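Local coordinates for putative exported protein (Bordetella pertussis, PDB 2DVZ) that binds L-glutamate in the cleft between two lobes and probably serves as the periplasmic solute receptor of a transport system, at residues A[180-185]-A[191-196]; A[160-163]-A[169-172]; A[244-249]-A[289-294]; A[107-112]-A[257-262]. All blocks are in the same frame, centred on the assembly; numbering follows the deposited sequence.

In the fold
The four contacts fall into two pairs, one on each side of the chain's centre and of the bound glutamate. Contacts 1 and 2 have centres about 14 Å apart and share a hydrophobic layer, in which Phe194 CZ lies 3.5 Å from Phe162 CG. Contacts 3 and 4, about 8 Å apart between centres, are joined by the antiparallel pairing of strands 241-248 and 106-121. The two pairs do not touch: the nearest atoms of contacts 1 and 3 are about 11 Å apart. Between them lies the pocket, reached directly by Asn196 of contact 1 and by Tyr243, the residue just before contact 3. Strand 106-121 runs from contact 4 to pair with strand 192-196.

Contact 1: A[180-185]-A[191-196]; sequences PAVADA and ELIFDN. With GLU (glutamic acid), chain G.
Ile193 pushes its CD1 methyl against the sheet-facing side of helix 178-187, where it overlaps Ala181 and Val182. The methyl lies 3.8 Å from Ala181 CB and 3.6 Å from Val182 CG2, and is equally close to the backbone nitrogen of Val182, so it packs on helix backbone as well as side chains. Its reach follows from an extended chain: CG1 lies anti to the backbone N (chi1 -168°) and CD1 continues the line. The base of the same side chain is covered one helical turn on, with Ala185 CB 3.9 Å from Ile193 CB. The small side chains of Ala181 and Ala185, one turn apart, are consistent with the close approach of 8.3 Å between the segment axes. Helix and strand run nearly antiparallel, at 153°, as expected in a beta-alpha-beta crossover, from strand 171-174 through helix 178-187 to strand 192-196, in a lobe of the periplasmic binding protein fold. Farther along, Asp195 also points to the helix, and its OD2 comes 3.3 Å from Val182 CG2, the two side chains crossing at about a right angle. This buried carboxylate is well satisfied: OD2 accepts hydrogen bonds from Ser199 and Ser200, while OD1 is bonded to the hydroxyl of Ser178, a glutamate-binding residue. At the strand end Asn196 lines the pocket, where the bound glutamate is hydrogen-bonded to Ser178 N and Ser149 OG.

Contact 2: A[160-163]-A[169-172]; sequences ESFK and DIVH
Asp169 opens the return from helix 154-166 to strand 171-174, the second half of a beta-alpha-beta unit that starts with strand 145-148. Its CA sits 4.3 Å from Lys163 CE, while its own carboxylate stays apart from the ammonium group, where at most a longer-range attraction is likely. Ile170 carries most of the strand side of the contact, against Lys163 and Phe162. Its CG1 branch lies between the backbone N and the carbonyl carbon (chi1 43°), which turns it to the helix; there CG1 meets Lys163 CG at 3.5 Å, the two chains sliding past each other in opposite directions. The CD1 methyl goes on to Phe162, 3.9 Å from the ring atom CD2. The ring's other neighbours include Phe194, edge-to-face, and Leu134 and Leu137 of helix 130-138. The lysine chain, bent at chi3 (62°), brings its nitrogen to the strand backbone, where NZ donates a 2.8 Å hydrogen bond to Ile170 O with a C=O···N angle of 169°. Beyond Val171, His172 brings its CB to within 4.3 Å of Glu160 OE2. Its imidazole is engaged with Ser148 through NE2 and stacks on His156. Glu160 OE2, which is also hydrogen-bonded to Tyr146 OH, offers its syn lone pair to Lys163 NZ in a salt bridge of 3.1 Å.

Contact 3: A[244-249]-A[289-294]; sequences GLLAPK and EEFAKE
Strand 244-248 and helix 289-294 cross nearly at right angles, at 100° with 10.4 Å between the segment axes, and the backbones come nearest at Gly244 and Phe291, whose CA atoms are 8.0 Å apart. The gap is bridged by one aromatic ring. Phe291 holds CG anti to its own backbone N (chi1 -168°), directing the ring from the helix to the sheet, and its far corner does the touching: CZ lies 3.7 Å from Gly244 CA, and CE2 is 3.8 Å from that same carbon. With no side chain on Gly244, the corner of the ring comes right up to the strand backbone. The next peptide is met in a different way, with Leu245 O at the ring edge, near its plane and 3.9 Å from Phe291 CE2. Here the start of helix 288-307 packs on the mixed sheet of the binding-protein fold, in which strand 241-248 lies between strands 78-82 and 106-121, antiparallel to both. Leu246 adds an apolar contact: its CD2 methyl approaches Phe291 CE2 at 4.0 Å. Leu245 points away from the helix and packs on Val109 and Phe112. Around the phenyl group, Trp242 meets it edge-to-face, while Ala82, Pro108 and Asn111 also touch the side chain. Tyr243, which binds the glutamate, immediately precedes Gly244.

Contact 4: A[107-112]-A[257-262]; sequences QPVTNF and NKLRDA
Val109 and Arg260 touch where strand 107-112 and helix 257-262 come nearest, with their CA atoms 5.9 Å apart. The CG1 methyl of Val109, anti to the backbone N (chi1 174°), reaches the helix surface, lying 3.9 Å from Leu259 CB and 4.1 Å from Arg260 CB. Behind it the strand backbone also takes part, with Val109 O 3.6 Å from Arg260 CG. Next in the strand, Thr110 CB lies 3.8 Å from Arg260 CG. The aliphatic base of the arginine therefore spans two successive strand residues, both of which point to the helix. That is possible because Val109 and Thr110 together face Leu245 on the adjacent strand in a classic beta bulge, which breaks the usual alternation of side chains. The segments run almost parallel, at 4° with 7.7 Å between their axes, so helix 253-267 runs alongside strand 106-121, packed on the sheet of this lobe in the periplasmic binding protein fold. The polar ends are placed by the loop leading to helix 288-307. Thr110 OG1 lies near the plane of the guanidinium, at its edge, and is hydrogen-bonded to Asn286 O; Arg260 NH2 bonds to Gly285 O, while NE makes a weak bond to Asn286 O. The contact is made mainly through van der Waals packing, with no hydrogen bond between the two segments. Its chemistry implies a division of labour along Arg260, whose methylenes pack on the bulge while its guanidinium, cationic as expected for arginine, bonds to backbone carbonyls of the neighbouring loop.

Contact 1: A[180-185]-A[191-196]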
# COMPACT_ATOMS: atom_id res chain seq x y z
N PRO A 180 11.59 -6.63 1.07
CA PRO A 180 12.22 -7.76 1.74
C PRO A 180 11.27 -8.90 2.14
O PRO A 180 11.73 -10.05 2.25
CB PRO A 180 12.89 -7.12 2.97
CG PRO A 180 13.09 -5.67 2.55
CD PRO A 180 11.85 -5.37 1.78
N ALA A 181 9.98 -8.59 2.35
CA ALA A 181 9.03 -9.62 2.70
C ALA A 181 8.80 -10.57 1.52
O ALA A 181 8.79 -11.79 1.69
CB ALA A 181 7.71 -9.02 3.20
N VAL A 182 8.63 -10.02 0.32
CA VAL A 182 8.38 -10.82 -0.88
C VAL A 182 9.54 -11.80 -1.11
O VAL A 182 9.32 -12.99 -1.43
CB VAL A 182 8.08 -9.90 -2.13
CG1 VAL A 182 8.22 -10.68 -3.46
CG2 VAL A 182 6.70 -9.22 -2.02
N ALA A 183 10.76 -11.33 -0.91
CA ALA A 183 11.94 -12.18 -1.06
C ALA A 183 12.03 -13.30 0.01
O ALA A 183 12.46 -14.42 -0.29
CB ALA A 183 13.21 -11.34 -1.10
N ASP A 184 11.65 -13.02 1.26
CA ASP A 184 11.59 -14.09 2.25
C ASP A 184 10.48 -15.11 2.00
O ASP A 184 10.69 -16.30 2.19
CB ASP A 184 11.54 -13.54 3.67
CG ASP A 184 12.93 -13.28 4.22
OD1 ASP A 184 13.89 -13.22 3.41
OD2 ASP A 184 13.07 -13.14 5.46
N ALA A 185 9.31 -14.64 1.57
CA ALA A 185 8.21 -15.52 1.18
C ALA A 185 8.57 -16.37 -0.05
O ALA A 185 8.26 -17.58 -0.10
CB ALA A 185 6.96 -14.73 0.95
N GLU A 191 6.15 -18.59 5.32
CA GLU A 191 5.31 -19.42 4.44
C GLU A 191 4.25 -18.54 3.72
O GLU A 191 3.88 -18.80 2.57
CB GLU A 191 4.68 -20.59 5.25
CG GLU A 191 5.69 -21.58 6.03
CD GLU A 191 6.48 -21.00 7.30
OE1 GLU A 191 5.99 -20.11 8.05
OE2 GLU A 191 7.64 -21.51 7.54
N LEU A 192 3.78 -17.51 4.42
CA LEU A 192 2.71 -16.63 3.98
C LEU A 192 3.23 -15.20 3.84
O LEU A 192 4.21 -14.80 4.50
CB LEU A 192 1.53 -16.63 4.99
CG LEU A 192 0.50 -17.77 5.12
CD1 LEU A 192 1.08 -19.22 5.33
CD2 LEU A 192 -0.51 -17.43 6.21
N ILE A 193 2.56 -14.43 2.99
CA ILE A 193 2.79 -13.00 2.92
C ILE A 193 1.47 -12.32 2.73
O ILE A 193 0.63 -12.79 1.96
CB ILE A 193 3.80 -12.60 1.81
CG1 ILE A 193 4.24 -11.13 1.96
CG2 ILE A 193 3.29 -12.97 0.38
CD1 ILE A 193 5.18 -10.62 0.94
N PHE A 194 1.26 -11.24 3.47
CA PHE A 194 0.16 -10.32 3.17
C PHE A 194 0.79 -9.15 2.46
O PHE A 194 1.68 -8.50 3.01
CB PHE A 194 -0.53 -9.90 4.46
CG PHE A 194 -1.39 -10.98 5.05
CD1 PHE A 194 -2.76 -11.03 4.78
CD2 PHE A 194 -0.83 -11.97 5.87
CE1 PHE A 194 -3.54 -12.05 5.32
CE2 PHE A 194 -1.63 -13.03 6.41
CZ PHE A 194 -2.96 -13.06 6.13
N ASP A 195 0.36 -8.89 1.22
CA ASP A 195 0.94 -7.83 0.44
C ASP A 195 -0.09 -7.00 -0.32
O ASP A 195 -1.28 -7.36 -0.42
CB ASP A 195 1.97 -8.40 -0.55
CG ASP A 195 2.99 -7.36 -1.00
OD1 ASP A 195 3.00 -6.25 -0.43
OD2 ASP A 195 3.77 -7.66 -1.93
N ASN A 196 0.40 -5.86 -0.82
CA ASN A 196 -0.27 -5.09 -1.83
C ASN A 196 0.17 -5.77 -3.09
O ASN A 196 1.33 -6.15 -3.23
CB ASN A 196 0.17 -3.60 -1.82
CG ASN A 196 0.43 -3.04 -0.38
OD1 ASN A 196 1.58 -2.73 -0.04
ND2 ASN A 196 -0.61 -2.91 0.43
N GLU G . 2.21 -1.56 3.25
CA GLU G . 2.36 -0.34 2.43
C GLU G . 1.02 0.29 2.09
O GLU G . 0.58 0.40 0.94
CB GLU G . 3.23 -0.62 1.21
CG GLU G . 4.48 -1.45 1.56
CD GLU G . 5.66 -1.18 0.67
OE1 GLU G . 5.52 -0.31 -0.22
OE2 GLU G . 6.76 -1.81 0.88
OXT GLU G . 0.36 0.78 3.02

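Contact 2: A[160-163]-A[169-172]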
# COMPACT_ATOMS: atom_id res chain seq x y z
N GLU A 160 -3.84 -9.48 10.73
CA GLU A 160 -4.50 -9.60 12.01
C GLU A 160 -5.99 -9.66 11.83
O GLU A 160 -6.68 -10.39 12.55
CB GLU A 160 -4.11 -8.42 12.91
CG GLU A 160 -2.65 -8.51 13.48
CD GLU A 160 -2.30 -9.89 14.08
OE1 GLU A 160 -2.98 -10.35 15.03
OE2 GLU A 160 -1.33 -10.53 13.58
N SER A 161 -6.49 -8.86 10.89
CA SER A 161 -7.89 -8.96 10.43
C SER A 161 -8.27 -10.33 9.86
O SER A 161 -9.36 -10.85 10.14
CB SER A 161 -8.17 -7.87 9.38
OG SER A 161 -8.29 -6.65 10.07
N PHE A 162 -7.36 -10.89 9.06
CA PHE A 162 -7.52 -12.21 8.50
C PHE A 162 -7.66 -13.28 9.59
O PHE A 162 -8.55 -14.15 9.55
CB PHE A 162 -6.29 -12.48 7.61
CG PHE A 162 -6.28 -13.84 6.99
CD1 PHE A 162 -6.76 -14.02 5.70
CD2 PHE A 162 -5.81 -14.95 7.69
CE1 PHE A 162 -6.76 -15.25 5.12
CE2 PHE A 162 -5.80 -16.20 7.11
CZ PHE A 162 -6.27 -16.36 5.81
N LYS A 163 -6.73 -13.24 10.54
CA LYS A 163 -6.70 -14.13 11.69
C LYS A 163 -8.04 -14.08 12.44
O LYS A 163 -8.64 -15.11 12.73
CB LYS A 163 -5.54 -13.74 12.62
CG LYS A 163 -4.23 -14.17 12.07
CD LYS A 163 -3.04 -13.55 12.76
CE LYS A 163 -2.96 -13.92 14.22
NZ LYS A 163 -1.67 -13.36 14.73
N ASP A 169 -4.41 -18.66 13.43
CA ASP A 169 -3.35 -18.21 14.33
C ASP A 169 -2.07 -18.43 13.57
O ASP A 169 -1.68 -19.55 13.28
CB ASP A 169 -3.37 -19.01 15.65
CG ASP A 169 -2.15 -18.76 16.56
OD1 ASP A 169 -1.18 -18.05 16.19
OD2 ASP A 169 -2.17 -19.31 17.68
N ILE A 170 -1.46 -17.31 13.20
CA ILE A 170 -0.31 -17.29 12.32
C ILE A 170 0.52 -16.16 12.84
O ILE A 170 -0.03 -15.20 13.41
CB ILE A 170 -0.68 -17.17 10.77
CG1 ILE A 170 -1.79 -16.15 10.49
CG2 ILE A 170 -1.31 -18.45 10.29
CD1 ILE A 170 -2.44 -16.25 9.03
N VAL A 171 1.84 -16.30 12.71
CA VAL A 171 2.77 -15.43 13.41
C VAL A 171 3.30 -14.33 12.52
O VAL A 171 3.90 -14.58 11.47
CB VAL A 171 3.96 -16.22 14.08
CG1 VAL A 171 4.92 -15.25 14.77
CG2 VAL A 171 3.42 -17.24 15.09
N HIS A 172 3.13 -13.10 12.98
CA HIS A 172 3.54 -11.92 12.27
C HIS A 172 5.04 -11.72 12.28
O HIS A 172 5.66 -11.75 13.32
CB HIS A 172 2.87 -10.68 12.85
CG HIS A 172 3.32 -9.40 12.22
ND1 HIS A 172 3.70 -8.30 12.96
CD2 HIS A 172 3.46 -9.05 10.92
CE1 HIS A 172 4.04 -7.32 12.14
NE2 HIS A 172 3.90 -7.75 10.90

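Contact 3: A[244-249]-A[289-294]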
# COMPACT_ATOMS: atom_id res chain seq x y z
N GLY A 244 -1.05 7.73 -3.43
CA GLY A 244 -1.25 9.08 -3.92
C GLY A 244 -0.14 10.04 -3.56
O GLY A 244 0.87 9.66 -2.96
N LEU A 245 -0.35 11.31 -3.91
CA LEU A 245 0.68 12.30 -3.80
C LEU A 245 0.27 13.33 -2.74
O LEU A 245 -0.85 13.78 -2.71
CB LEU A 245 0.96 12.93 -5.17
CG LEU A 245 2.22 13.81 -5.28
CD1 LEU A 245 3.59 13.09 -5.00
CD2 LEU A 245 2.24 14.44 -6.63
N LEU A 246 1.23 13.67 -1.88
CA LEU A 246 1.01 14.58 -0.75
C LEU A 246 2.04 15.68 -0.82
O LEU A 246 3.20 15.45 -1.20
CB LEU A 246 1.22 13.84 0.58
CG LEU A 246 0.26 12.67 0.88
CD1 LEU A 246 0.70 11.92 2.16
CD2 LEU A 246 -1.28 13.09 0.93
N ALA A 247 1.60 16.87 -0.45
CA ALA A 247 2.51 17.97 -0.15
C ALA A 247 2.32 18.39 1.33
O ALA A 247 1.26 18.10 1.96
CB ALA A 247 2.26 19.15 -1.10
N PRO A 248 3.33 19.09 1.89
CA PRO A 248 3.11 19.60 3.25
C PRO A 248 1.92 20.55 3.30
O PRO A 248 1.58 21.23 2.30
CB PRO A 248 4.43 20.35 3.58
CG PRO A 248 5.46 19.80 2.57
CD PRO A 248 4.65 19.48 1.35
N LYS A 249 1.26 20.58 4.44
CA LYS A 249 0.18 21.56 4.66
C LYS A 249 0.69 23.00 4.39
O LYS A 249 1.77 23.40 4.83
CB LYS A 249 -0.36 21.41 6.09
CG LYS A 249 -1.59 22.30 6.42
CD LYS A 249 -2.97 21.65 6.04
CE LYS A 249 -4.07 22.05 7.10
NZ LYS A 249 -3.59 22.08 8.59
N GLU A 289 -9.64 17.07 -2.94
CA GLU A 289 -10.75 16.87 -2.01
C GLU A 289 -11.28 15.43 -2.02
O GLU A 289 -11.71 14.89 -0.98
CB GLU A 289 -11.93 17.82 -2.31
CG GLU A 289 -11.60 19.27 -2.29
CD GLU A 289 -11.12 19.79 -3.65
OE1 GLU A 289 -10.61 18.99 -4.47
OE2 GLU A 289 -11.26 21.01 -3.90
N GLU A 290 -11.29 14.83 -3.20
CA GLU A 290 -11.78 13.45 -3.32
C GLU A 290 -10.80 12.53 -2.60
O GLU A 290 -11.22 11.62 -1.86
CB GLU A 290 -12.00 13.08 -4.79
CG GLU A 290 -13.31 13.68 -5.39
CD GLU A 290 -13.34 13.61 -6.92
OE1 GLU A 290 -14.44 13.68 -7.52
OE2 GLU A 290 -12.26 13.47 -7.55
N PHE A 291 -9.50 12.80 -2.78
CA PHE A 291 -8.45 12.06 -2.08
C PHE A 291 -8.53 12.25 -0.55
O PHE A 291 -8.47 11.28 0.21
CB PHE A 291 -7.07 12.42 -2.64
CG PHE A 291 -5.94 11.50 -2.19
CD1 PHE A 291 -6.18 10.13 -1.92
CD2 PHE A 291 -4.63 12.00 -2.09
CE1 PHE A 291 -5.16 9.28 -1.52
CE2 PHE A 291 -3.58 11.16 -1.70
CZ PHE A 291 -3.85 9.78 -1.41
N ALA A 292 -8.72 13.50 -0.10
CA ALA A 292 -8.84 13.80 1.35
C ALA A 292 -9.99 13.01 1.96
O ALA A 292 -9.93 12.57 3.12
CB ALA A 292 -9.03 15.31 1.59
N LYS A 293 -11.06 12.84 1.18
CA LYS A 293 -12.23 12.08 1.61
C LYS A 293 -11.89 10.56 1.74
O LYS A 293 -12.29 9.91 2.70
CB LYS A 293 -13.42 12.35 0.68
CG LYS A 293 -14.62 11.46 1.03
CD LYS A 293 -15.89 11.73 0.23
CE LYS A 293 -17.03 10.83 0.78
NZ LYS A 293 -18.29 10.92 -0.07
N GLU A 294 -11.14 10.03 0.79
CA GLU A 294 -10.60 8.68 0.85
C GLU A 294 -9.68 8.49 2.04
O GLU A 294 -9.81 7.50 2.76
CB GLU A 294 -9.85 8.35 -0.46
CG GLU A 294 -10.83 8.25 -1.66
CD GLU A 294 -10.17 8.19 -3.00
OE1 GLU A 294 -9.05 8.72 -3.21
OE2 GLU A 294 -10.82 7.60 -3.88

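Contact 4: A[107-112]-A[257-262]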
# COMPACT_ATOMS: atom_id res chain seq x y z
N GLN A 107 -1.15 18.50 2.71
CA GLN A 107 -2.05 18.90 1.63
C GLN A 107 -2.09 17.73 0.62
O GLN A 107 -1.08 17.41 -0.02
CB GLN A 107 -1.59 20.24 0.97
CG GLN A 107 -2.29 20.61 -0.35
CD GLN A 107 -3.79 20.79 -0.17
OE1 GLN A 107 -4.19 21.59 0.62
NE2 GLN A 107 -4.60 20.01 -0.86
N PRO A 108 -3.28 17.10 0.46
CA PRO A 108 -3.43 16.11 -0.63
C PRO A 108 -3.36 16.70 -2.04
O PRO A 108 -3.88 17.78 -2.29
CB PRO A 108 -4.81 15.51 -0.40
CG PRO A 108 -5.12 15.84 1.04
CD PRO A 108 -4.50 17.21 1.25
N VAL A 109 -2.72 15.97 -2.96
CA VAL A 109 -2.66 16.39 -4.33
C VAL A 109 -3.64 15.54 -5.17
O VAL A 109 -4.53 16.09 -5.83
CB VAL A 109 -1.21 16.31 -4.86
CG1 VAL A 109 -1.18 16.63 -6.34
CG2 VAL A 109 -0.29 17.28 -4.04
N THR A 110 -3.45 14.22 -5.12
CA THR A 110 -4.22 13.26 -5.92
C THR A 110 -3.90 11.81 -5.54
O THR A 110 -2.77 11.46 -5.16
CB THR A 110 -4.01 13.47 -7.45
OG1 THR A 110 -5.10 12.86 -8.17
CG2 THR A 110 -2.67 12.90 -7.91
N ASN A 111 -4.94 10.99 -5.64
CA ASN A 111 -4.81 9.55 -5.61
C ASN A 111 -4.35 9.09 -6.99
O ASN A 111 -5.06 9.27 -7.98
CB ASN A 111 -6.15 8.95 -5.20
CG ASN A 111 -6.15 7.43 -5.14
OD1 ASN A 111 -5.20 6.75 -5.55
ND2 ASN A 111 -7.23 6.89 -4.61
N PHE A 112 -3.14 8.54 -7.06
CA PHE A 112 -2.62 7.90 -8.27
C PHE A 112 -3.44 6.68 -8.66
O PHE A 112 -3.91 6.55 -9.81
CB PHE A 112 -1.20 7.40 -8.06
CG PHE A 112 -0.15 8.48 -7.97
CD1 PHE A 112 -0.42 9.81 -8.35
CD2 PHE A 112 1.15 8.15 -7.55
CE1 PHE A 112 0.58 10.81 -8.30
CE2 PHE A 112 2.18 9.15 -7.52
CZ PHE A 112 1.89 10.47 -7.87
N ASN A 257 -2.28 22.26 -7.98
CA ASN A 257 -2.93 22.11 -9.28
C ASN A 257 -1.95 21.83 -10.40
O ASN A 257 -2.27 21.17 -11.34
CB ASN A 257 -3.78 23.34 -9.63
CG ASN A 257 -4.93 23.55 -8.67
OD1 ASN A 257 -5.69 22.62 -8.38
ND2 ASN A 257 -5.08 24.78 -8.17
N LYS A 258 -0.75 22.38 -10.31
CA LYS A 258 0.24 22.05 -11.31
C LYS A 258 0.60 20.57 -11.27
O LYS A 258 0.61 19.92 -12.29
CB LYS A 258 1.49 22.94 -11.20
CG LYS A 258 1.36 24.23 -12.01
CD LYS A 258 2.52 25.16 -11.71
CE LYS A 258 2.44 26.44 -12.52
NZ LYS A 258 3.05 27.60 -11.82
N LEU A 259 0.88 20.07 -10.07
CA LEU A 259 1.22 18.66 -9.83
C LEU A 259 0.09 17.72 -10.20
O LEU A 259 0.33 16.67 -10.77
CB LEU A 259 1.57 18.45 -8.35
CG LEU A 259 2.86 19.09 -7.83
CD1 LEU A 259 2.88 19.05 -6.32
CD2 LEU A 259 4.08 18.37 -8.44
N ARG A 260 -1.13 18.08 -9.84
CA ARG A 260 -2.28 17.25 -10.11
C ARG A 260 -2.50 17.14 -11.61
O ARG A 260 -2.78 16.04 -12.12
CB ARG A 260 -3.55 17.80 -9.46
CG ARG A 260 -4.61 16.72 -9.37
CD ARG A 260 -5.95 17.26 -9.66
NE ARG A 260 -6.83 16.18 -10.10
CZ ARG A 260 -7.93 16.35 -10.82
NH1 ARG A 260 -8.28 17.56 -11.19
NH2 ARG A 260 -8.66 15.31 -11.17
N ASP A 261 -2.36 18.26 -12.30
CA ASP A 261 -2.46 18.24 -13.75
C ASP A 261 -1.46 17.30 -14.42
O ASP A 261 -1.81 16.57 -15.38
CB ASP A 261 -2.27 19.65 -14.28
CG ASP A 261 -3.50 20.45 -14.16
OD1 ASP A 261 -4.58 19.86 -13.93
OD2 ASP A 261 -3.41 21.67 -14.28
N ALA A 262 -0.22 17.34 -13.94
CA ALA A 262 0.81 16.45 -14.45
C ALA A 262 0.51 14.98 -14.12
O ALA A 262 0.90 14.11 -14.90
CB ALA A 262 2.17 16.84 -13.94